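Side-chain contact in ABC transporter substrate-binding protein (PDB 4OHN), which binds histidine in a pocket between its two lobes and probably delivers amino acids to an ABC importer of Streptococcus pneumoniae: residues F52-I57 and F227-K232. Sequence-based numbering, arbitrary orientation.
Sequences FEKYGI and FSSLYK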
loop_
_atom_site.group_PDB
_atom_site.type_symbol
_atom_site.label_atom_id
_atom_site.label_comp_id
_atom_site.label_asym_id
_atom_site.label_seq_id
_atom_site.Cartn_x
_atom_site.Cartn_y
_atom_site.Cartn_z
ATOM N N PHE A 52 -12.687 -0.332 -13.866
ATOM C CA PHE A 52 -12.494 -0.034 -15.275
ATOM C C PHE A 52 -13.431 -0.827 -16.180
ATOM O O PHE A 52 -13.754 -0.368 -17.272
ATOM C CB PHE A 52 -11.005 -0.076 -15.620
ATOM C CG PHE A 52 -10.299 1.126 -15.072
ATOM C CD1 PHE A 52 -10.584 2.392 -15.587
ATOM C CD2 PHE A 52 -9.444 1.021 -14.001
ATOM C CE1 PHE A 52 -9.981 3.529 -15.049
ATOM C CE2 PHE A 52 -8.868 2.137 -13.454
ATOM C CZ PHE A 52 -9.133 3.392 -13.960
ATOM N N GLU A 53 -13.944 -1.952 -15.694
ATOM C CA GLU A 53 -15.005 -2.690 -16.374
ATOM C C GLU A 53 -16.231 -1.814 -16.619
ATOM O O GLU A 53 -16.921 -1.986 -17.625
ATOM C CB GLU A 53 -15.411 -3.911 -15.531
ATOM C CG GLU A 53 -16.361 -4.897 -16.183
ATOM C CD GLU A 53 -17.856 -4.530 -16.118
ATOM O OE1 GLU A 53 -18.322 -3.708 -15.285
ATOM O OE2 GLU A 53 -18.600 -5.122 -16.922
ATOM N N LYS A 54 -16.522 -0.896 -15.701
ATOM C CA LYS A 54 -17.687 -0.021 -15.851
ATOM C C LYS A 54 -17.574 0.843 -17.113
ATOM O O LYS A 54 -18.589 1.344 -17.598
ATOM C CB LYS A 54 -17.871 0.910 -14.635
ATOM C CG LYS A 54 -18.155 0.252 -13.271
ATOM C CD LYS A 54 -19.539 -0.374 -13.162
ATOM C CE LYS A 54 -19.767 -0.990 -11.783
ATOM N NZ LYS A 54 -21.151 -1.501 -11.602
ATOM N N TYR A 55 -16.354 1.026 -17.628
ATOM C CA TYR A 55 -16.091 1.896 -18.775
ATOM C C TYR A 55 -15.573 1.132 -19.989
ATOM O O TYR A 55 -15.177 1.737 -20.987
ATOM C CB TYR A 55 -15.065 2.985 -18.377
ATOM C CG TYR A 55 -15.508 3.751 -17.154
ATOM C CD1 TYR A 55 -16.579 4.622 -17.222
ATOM C CD2 TYR A 55 -14.887 3.568 -15.930
ATOM C CE1 TYR A 55 -17.021 5.305 -16.099
ATOM C CE2 TYR A 55 -15.311 4.236 -14.796
ATOM C CZ TYR A 55 -16.386 5.108 -14.890
ATOM O OH TYR A 55 -16.859 5.803 -13.805
ATOM N N GLY A 56 -15.556 -0.192 -19.897
ATOM C CA GLY A 56 -15.053 -1.020 -20.974
ATOM C C GLY A 56 -13.547 -0.941 -21.164
ATOM O O GLY A 56 -13.038 -1.251 -22.236
ATOM N N ILE A 57 -12.833 -0.543 -20.111
ATOM C CA ILE A 57 -11.385 -0.355 -20.138
ATOM C C ILE A 57 -10.681 -1.544 -19.492
ATOM O O ILE A 57 -11.075 -1.987 -18.415
ATOM C CB ILE A 57 -11.019 0.963 -19.405
ATOM C CG1 ILE A 57 -11.482 2.156 -20.247
ATOM C CG2 ILE A 57 -9.533 1.045 -19.121
ATOM C CD1 ILE A 57 -11.408 3.515 -19.535
ATOM N N PHE A 227 -16.637 3.677 -7.774
ATOM C CA PHE A 227 -16.752 3.229 -6.384
ATOM C C PHE A 227 -18.228 3.292 -5.932
ATOM O O PHE A 227 -18.719 2.368 -5.277
ATOM C CB PHE A 227 -15.890 4.057 -5.411
ATOM C CG PHE A 227 -14.394 3.840 -5.504
ATOM C CD1 PHE A 227 -13.828 2.761 -6.160
ATOM C CD2 PHE A 227 -13.548 4.744 -4.894
ATOM C CE1 PHE A 227 -12.451 2.590 -6.185
ATOM C CE2 PHE A 227 -12.172 4.571 -4.918
ATOM C CZ PHE A 227 -11.625 3.479 -5.577
ATOM N N SER A 228 -18.945 4.369 -6.260
ATOM C CA SER A 228 -20.344 4.477 -5.826
ATOM C C SER A 228 -21.197 3.306 -6.304
ATOM O O SER A 228 -22.036 2.797 -5.548
ATOM C CB SER A 228 -20.963 5.788 -6.305
ATOM O OG SER A 228 -20.299 6.893 -5.726
ATOM N N SER A 229 -20.979 2.847 -7.529
ATOM C CA SER A 229 -21.707 1.692 -8.053
ATOM C C SER A 229 -21.286 0.435 -7.317
ATOM O O SER A 229 -22.130 -0.364 -6.952
ATOM C CB SER A 229 -21.426 1.489 -9.570
ATOM O OG SER A 229 -22.275 2.250 -10.400
ATOM N N LEU A 230 -19.975 0.255 -7.125
ATOM C CA LEU A 230 -19.458 -0.992 -6.571
ATOM C C LEU A 230 -19.871 -1.178 -5.116
ATOM O O LEU A 230 -20.020 -2.312 -4.667
ATOM C CB LEU A 230 -17.934 -1.070 -6.722
ATOM C CG LEU A 230 -17.462 -1.076 -8.181
ATOM C CD1 LEU A 230 -15.969 -0.911 -8.263
ATOM C CD2 LEU A 230 -17.845 -2.339 -8.869
ATOM N N TYR A 231 -20.101 -0.091 -4.397
ATOM C CA TYR A 231 -20.577 -0.189 -3.020
ATOM C C TYR A 231 -21.985 -0.760 -2.922
ATOM O O TYR A 231 -22.349 -1.391 -1.937
ATOM C CB TYR A 231 -20.548 1.178 -2.318
ATOM C CG TYR A 231 -19.160 1.688 -2.006
ATOM C CD1 TYR A 231 -18.185 0.844 -1.501
ATOM C CD2 TYR A 231 -18.824 3.015 -2.209
ATOM C CE1 TYR A 231 -16.911 1.301 -1.203
ATOM C CE2 TYR A 231 -17.539 3.480 -1.926
ATOM C CZ TYR A 231 -16.600 2.613 -1.421
ATOM O OH TYR A 231 -15.319 3.043 -1.117
ATOM N N LYS A 232 -22.818 -0.493 -3.909
ATOM C CA LYS A 232 -24.200 -0.949 -3.857
ATOM C C LYS A 232 -24.496 -2.153 -4.715
ATOM O O LYS A 232 -25.531 -2.763 -4.525
ATOM C CB LYS A 232 -25.157 0.182 -4.184
ATOM C CG LYS A 232 -24.963 0.771 -5.574
ATOM C CD LYS A 232 -25.977 1.875 -5.846
ATOM C CE LYS A 232 -25.502 2.724 -7.021
ATOM N NZ LYS A 232 -26.458 3.820 -7.351
#
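Lys54 reaches across to Ser229 and Leu230 with the last two atoms of its side chain, and it alone carries the contact from the 52-57 side. The side chain leaves the backbone toward helix 217-232, and its CB lies over the rim of the Tyr55 ring, 4.1 Å above the plane. The chain bends at chi2 (-70°); from there CD, CE and NZ run out fully extended. CE is the first atom to touch the other segment: it packs 3.7 Å from Leu230 CD2, where the lysine and leucine chains pass one another running opposite ways, and equally close to Ser229 CB. NZ ends 3.6 Å from Ser229 CB. The serine hydroxyl is not its partner, since OG stays 4.1 Å from NZ; the ammonium forms a salt bridge instead with Asp233, just past the helical segment. CE thus rests against a leucine methyl and the serine CB, while the charge is paired with Asp233. A second copy of Lys54 is modelled, so this pose is one of two. The lysine sits where the chain leaves helix 43-53 through a Schellman motif, with hydrogen bonds from Ile57 N to Phe52 O and from Gly56 N to Glu53 O, and Gly56 at positive phi. The chain then enters strand 58-63, parallel to strand 19-24. Deeper in, Leu230 and Phe227 of helix 217-232 pack on Leu47 and Val51, so Lys54 extends along the outer margin of a helix-helix packing within one lobe of this family 3 extracellular solute-binding protein, well away from the histidine pocket.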